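Local coordinates for protein subtilase cytotoxin, subunit B (Escherichia coli, PDB 3DWA) that probably forms the pentameric, glycan-binding part of an AB5 toxin, which would carry the toxic A subunit to cells bearing a matching sugar, at residues 22-34 and 43-57. Residues are numbered along the deposited sequence; the frame is centred on the assembly and turned at random.
Sequences GQIDNKPYFCIEG and SACSMKNSSVWGASF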
loop_
_atom_site.group_PDB
_atom_site.type_symbol
_atom_site.label_atom_id
_atom_site.label_comp_id
_atom_site.label_asym_id
_atom_site.label_seq_id
_atom_site.Cartn_x
_atom_site.Cartn_y
_atom_site.Cartn_z
ATOM N N GLY C 22 -13.061 -9.006 8.661
ATOM C CA GLY C 22 -14.298 -9.482 8.055
ATOM C C GLY C 22 -15.144 -8.353 7.504
ATOM O O GLY C 22 -14.625 -7.287 7.147
ATOM N N GLN C 23 -16.443 -8.619 7.374
ATOM C CA GLN C 23 -17.409 -7.645 6.885
ATOM C C GLN C 23 -18.706 -7.809 7.692
ATOM O O GLN C 23 -19.053 -8.907 8.071
ATOM C CB GLN C 23 -17.695 -7.908 5.416
ATOM C CG GLN C 23 -18.658 -6.949 4.753
ATOM C CD GLN C 23 -18.784 -7.225 3.259
ATOM O OE1 GLN C 23 -17.781 -7.268 2.538
ATOM N NE2 GLN C 23 -20.010 -7.422 2.791
ATOM N N ILE C 24 -19.411 -6.709 7.939
ATOM C CA ILE C 24 -20.759 -6.775 8.519
ATOM C C ILE C 24 -21.537 -5.596 7.959
ATOM O O ILE C 24 -21.016 -4.478 7.911
ATOM C CB ILE C 24 -20.739 -6.683 10.081
ATOM C CG1 ILE C 24 -22.169 -6.739 10.635
ATOM C CG2 ILE C 24 -20.056 -5.365 10.541
ATOM C CD1 ILE C 24 -22.266 -6.973 12.174
ATOM N N ASP C 25 -22.778 -5.830 7.545
ATOM C CA ASP C 25 -23.636 -4.740 7.031
ATOM C C ASP C 25 -23.008 -3.912 5.879
ATOM O O ASP C 25 -22.987 -2.671 5.888
ATOM C CB ASP C 25 -24.107 -3.855 8.194
ATOM C CG ASP C 25 -25.284 -2.945 7.813
ATOM O OD1 ASP C 25 -26.212 -3.432 7.118
ATOM O OD2 ASP C 25 -25.280 -1.759 8.216
ATOM N N ASN C 26 -22.463 -4.633 4.902
ATOM C CA ASN C 26 -21.749 -4.035 3.768
ATOM C C ASN C 26 -20.492 -3.219 4.140
ATOM O O ASN C 26 -19.997 -2.469 3.320
ATOM C CB ASN C 26 -22.705 -3.152 2.942
ATOM C CG ASN C 26 -22.401 -3.197 1.484
ATOM O OD1 ASN C 26 -22.336 -4.285 0.900
ATOM N ND2 ASN C 26 -22.214 -2.035 0.867
ATOM N N LYS C 27 -19.972 -3.373 5.357
ATOM C CA LYS C 27 -18.828 -2.588 5.818
ATOM C C LYS C 27 -17.631 -3.465 6.187
ATOM O O LYS C 27 -17.769 -4.331 7.052
ATOM C CB LYS C 27 -19.234 -1.773 7.062
ATOM C CG LYS C 27 -19.638 -0.351 6.752
ATOM C CD LYS C 27 -21.114 -0.070 7.011
ATOM C CE LYS C 27 -21.534 1.227 6.297
ATOM N NZ LYS C 27 -20.886 1.321 4.918
ATOM N N PRO C 28 -16.454 -3.249 5.546
ATOM C CA PRO C 28 -15.294 -3.994 6.001
ATOM C C PRO C 28 -14.926 -3.571 7.441
ATOM O O PRO C 28 -15.103 -2.412 7.797
ATOM C CB PRO C 28 -14.191 -3.523 5.043
ATOM C CG PRO C 28 -14.635 -2.183 4.581
ATOM C CD PRO C 28 -16.106 -2.345 4.423
ATOM N N TYR C 29 -14.440 -4.515 8.256
ATOM C CA TYR C 29 -13.858 -4.166 9.581
ATOM C C TYR C 29 -12.624 -5.029 9.860
ATOM O O TYR C 29 -12.387 -6.019 9.164
ATOM C CB TYR C 29 -14.879 -4.351 10.748
ATOM C CG TYR C 29 -15.162 -5.808 11.042
ATOM C CD1 TYR C 29 -14.358 -6.553 11.940
ATOM C CD2 TYR C 29 -16.222 -6.428 10.449
ATOM C CE1 TYR C 29 -14.609 -7.902 12.172
ATOM C CE2 TYR C 29 -16.500 -7.752 10.672
ATOM C CZ TYR C 29 -15.695 -8.482 11.552
ATOM O OH TYR C 29 -15.984 -9.798 11.733
ATOM N N PHE C 30 -11.825 -4.627 10.848
ATOM C CA PHE C 30 -10.769 -5.496 11.370
ATOM C C PHE C 30 -10.771 -5.336 12.893
ATOM O O PHE C 30 -11.265 -4.334 13.424
ATOM C CB PHE C 30 -9.375 -5.202 10.715
ATOM C CG PHE C 30 -8.703 -3.950 11.236
ATOM C CD1 PHE C 30 -7.775 -4.029 12.283
ATOM C CD2 PHE C 30 -8.981 -2.694 10.666
ATOM C CE1 PHE C 30 -7.184 -2.865 12.803
ATOM C CE2 PHE C 30 -8.404 -1.543 11.174
ATOM C CZ PHE C 30 -7.480 -1.628 12.236
ATOM N N CYS C 31 -10.243 -6.327 13.589
ATOM C CA CYS C 31 -10.171 -6.320 15.029
ATOM C C CYS C 31 -8.759 -6.799 15.350
ATOM O O CYS C 31 -8.241 -7.687 14.686
ATOM C CB CYS C 31 -11.268 -7.252 15.626
ATOM S SG CYS C 31 -11.434 -7.128 17.476
ATOM N N ILE C 32 -8.110 -6.170 16.321
ATOM C CA ILE C 32 -6.811 -6.661 16.801
ATOM C C ILE C 32 -6.922 -7.143 18.245
ATOM O O ILE C 32 -7.789 -6.702 18.969
ATOM C CB ILE C 32 -5.729 -5.566 16.722
ATOM C CG1 ILE C 32 -6.205 -4.308 17.446
ATOM C CG2 ILE C 32 -5.375 -5.261 15.253
ATOM C CD1 ILE C 32 -5.185 -3.197 17.470
ATOM N N GLU C 33 -6.045 -8.059 18.651
ATOM C CA GLU C 33 -5.900 -8.362 20.062
ATOM C C GLU C 33 -4.457 -8.087 20.420
ATOM O O GLU C 33 -3.546 -8.304 19.621
ATOM C CB GLU C 33 -6.306 -9.799 20.374
ATOM C CG GLU C 33 -6.204 -10.201 21.863
ATOM C CD GLU C 33 -5.669 -11.631 22.012
ATOM O OE1 GLU C 33 -6.264 -12.572 21.411
ATOM O OE2 GLU C 33 -4.631 -11.810 22.693
ATOM N N GLY C 34 -4.242 -7.503 21.588
ATOM C CA GLY C 34 -2.887 -7.282 22.050
ATOM C C GLY C 34 -2.753 -7.713 23.495
ATOM O O GLY C 34 -3.752 -7.837 24.180
ATOM N N SER C 43 -8.797 -5.805 23.223
ATOM C CA SER C 43 -9.270 -5.983 21.863
ATOM C C SER C 43 -9.921 -4.662 21.486
ATOM O O SER C 43 -10.469 -3.967 22.333
ATOM C CB SER C 43 -10.332 -7.086 21.731
ATOM O OG SER C 43 -9.878 -8.365 22.164
ATOM N N ALA C 44 -9.842 -4.339 20.209
ATOM C CA ALA C 44 -10.469 -3.156 19.657
ATOM C C ALA C 44 -10.648 -3.378 18.153
ATOM O O ALA C 44 -9.755 -3.941 17.520
ATOM C CB ALA C 44 -9.562 -1.934 19.937
ATOM N N CYS C 45 -11.794 -2.961 17.594
ATOM C CA CYS C 45 -12.087 -3.050 16.168
ATOM C C CYS C 45 -12.257 -1.674 15.487
ATOM O O CYS C 45 -12.732 -0.737 16.099
ATOM C CB CYS C 45 -13.392 -3.837 15.906
ATOM S SG CYS C 45 -13.478 -5.390 16.791
ATOM N N SER C 46 -11.906 -1.587 14.206
ATOM C CA SER C 46 -12.241 -0.419 13.397
ATOM C C SER C 46 -13.139 -0.899 12.239
ATOM O O SER C 46 -12.886 -1.950 11.623
ATOM C CB SER C 46 -10.958 0.260 12.882
ATOM O OG SER C 46 -11.235 1.351 12.000
HETATM N N MSE C 47 -14.194 -0.138 11.969
HETATM C CA MSE C 47 -15.093 -0.409 10.875
HETATM C C MSE C 47 -15.108 0.765 9.904
HETATM O O MSE C 47 -15.128 1.933 10.320
HETATM C CB MSE C 47 -16.504 -0.649 11.392
HETATM C CG MSE C 47 -17.541 -0.923 10.292
HETATM SE SE MSE C 47 -19.128 -1.561 11.245
HETATM C CE MSE C 47 -18.250 -2.734 12.599
ATOM N N LYS C 48 -15.073 0.449 8.612
ATOM C CA LYS C 48 -15.016 1.478 7.577
ATOM C C LYS C 48 -16.387 2.146 7.424
ATOM O O LYS C 48 -17.398 1.463 7.408
ATOM C CB LYS C 48 -14.571 0.853 6.253
ATOM C CG LYS C 48 -14.179 1.843 5.182
ATOM C CD LYS C 48 -13.798 1.085 3.919
ATOM C CE LYS C 48 -13.450 1.963 2.727
ATOM N NZ LYS C 48 -13.400 1.096 1.465
ATOM N N ASN C 49 -16.400 3.472 7.292
ATOM C CA ASN C 49 -17.651 4.259 7.198
ATOM C C ASN C 49 -18.663 4.046 8.345
ATOM O O ASN C 49 -19.853 4.309 8.186
ATOM C CB ASN C 49 -18.378 4.009 5.853
ATOM C CG ASN C 49 -17.470 4.210 4.627
ATOM O OD1 ASN C 49 -17.486 3.389 3.681
ATOM N ND2 ASN C 49 -16.681 5.285 4.639
ATOM N N SER C 50 -18.208 3.549 9.486
ATOM C CA SER C 50 -19.086 3.393 10.651
ATOM C C SER C 50 -19.597 4.772 11.109
ATOM O O SER C 50 -19.520 5.786 10.362
ATOM C CB SER C 50 -18.300 2.751 11.805
ATOM O OG SER C 50 -17.249 3.602 12.264
ATOM N N SER C 51 -20.094 4.799 12.346
ATOM C CA SER C 51 -20.320 6.010 13.097
ATOM C C SER C 51 -19.078 6.914 13.096
ATOM O O SER C 51 -18.534 7.214 12.037
ATOM C CB SER C 51 -20.763 5.654 14.537
ATOM O OG SER C 51 -21.088 6.810 15.321
ATOM N N VAL C 52 -18.642 7.341 14.278
ATOM C CA VAL C 52 -17.769 8.513 14.416
ATOM C C VAL C 52 -16.255 8.257 14.176
ATOM O O VAL C 52 -15.553 9.147 13.703
ATOM C CB VAL C 52 -18.120 9.283 15.732
ATOM C CG1 VAL C 52 -18.950 8.378 16.685
ATOM C CG2 VAL C 52 -16.903 9.851 16.437
ATOM N N TRP C 53 -15.778 7.040 14.434
ATOM C CA TRP C 53 -14.363 6.677 14.167
ATOM C C TRP C 53 -14.085 6.009 12.787
ATOM O O TRP C 53 -12.940 5.599 12.506
ATOM C CB TRP C 53 -13.807 5.813 15.309
ATOM C CG TRP C 53 -14.044 6.432 16.640
ATOM C CD1 TRP C 53 -15.005 6.062 17.560
ATOM C CD2 TRP C 53 -13.357 7.551 17.206
ATOM N NE1 TRP C 53 -14.929 6.871 18.677
ATOM C CE2 TRP C 53 -13.930 7.792 18.491
ATOM C CE3 TRP C 53 -12.282 8.342 16.787
ATOM C CZ2 TRP C 53 -13.471 8.796 19.335
ATOM C CZ3 TRP C 53 -11.834 9.362 17.633
ATOM C CH2 TRP C 53 -12.413 9.559 18.900
ATOM N N GLY C 54 -15.117 5.936 11.935
ATOM C CA GLY C 54 -15.013 5.323 10.604
ATOM C C GLY C 54 -13.996 5.897 9.610
ATOM O O GLY C 54 -13.437 5.159 8.778
ATOM N N ALA C 55 -13.729 7.194 9.722
ATOM C CA ALA C 55 -12.802 7.907 8.847
ATOM C C ALA C 55 -11.327 7.510 9.043
ATOM O O ALA C 55 -10.492 7.760 8.173
ATOM C CB ALA C 55 -12.983 9.452 9.013
ATOM N N SER C 56 -11.003 6.884 10.171
ATOM C CA SER C 56 -9.623 6.437 10.424
ATOM C C SER C 56 -9.362 4.963 10.012
ATOM O O SER C 56 -8.273 4.439 10.219
ATOM C CB SER C 56 -9.299 6.640 11.915
ATOM O OG SER C 56 -9.297 8.023 12.227
ATOM N N PHE C 57 -10.367 4.301 9.459
ATOM C CA PHE C 57 -10.266 2.886 9.083
ATOM C C PHE C 57 -8.985 2.527 8.296
ATOM O O PHE C 57 -8.245 1.587 8.672
ATOM C CB PHE C 57 -11.520 2.422 8.339
ATOM C CG PHE C 57 -11.416 0.994 7.811
ATOM C CD1 PHE C 57 -11.626 -0.082 8.651
ATOM C CD2 PHE C 57 -11.043 0.746 6.496
ATOM C CE1 PHE C 57 -11.506 -1.386 8.204
ATOM C CE2 PHE C 57 -10.919 -0.572 6.025
ATOM C CZ PHE C 57 -11.152 -1.636 6.892
#
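F30 and S46 bond to each other twice through the backbone: F30 N donates a hydrogen bond to S46 O at 3.0 Å, and S46 N donates one to F30 O at 2.9 Å. The ladder runs on from there. I32 N reaches A44 O at 3.0 Å, while the return bond, A44 N to I32 O at 3.4 Å, is weak. Toward the other end, K48 N meets P28 O almost dead straight, with 179° at the hydrogen. C31 and C45, between these bonds, turn their backbones outward: C31 bonds to H20 and C45 to N95. At the start of 27-34, Y29 exchanges backbone bonds with G22 and K27 with I24, closing the I24-K27 type I' turn.

On the face with C31 and C45, the two SG atoms are 2.8 Å apart, too far for a disulfide in this model, although the C31-C45 disulfide is seen in another structure of this protein. The same face holds selenomethionine M47, whose chain bends at its last torsion (chi3 -41°) and brings CE to I24 CG2. Y29 touches M47 through CB, while its ring leads away and its hydroxyl finds W2 of a neighbouring subunit.

On the other face, F57 sets CE1 at the edge of the F30 ring, 3.8 Å from CD2, with the ring planes at 56°. S46 CB meets F30 CE2 obliquely, and L60 and A64 of helix 57-70 also pack on F30. Further along, K48 lays CD tightly against P28 CG at 3.4 Å.

This is an antiparallel beta hairpin, strands 27-35 and 41-47, with one face under helix 57-70, consistent with the OB fold of AB5 toxin B subunits.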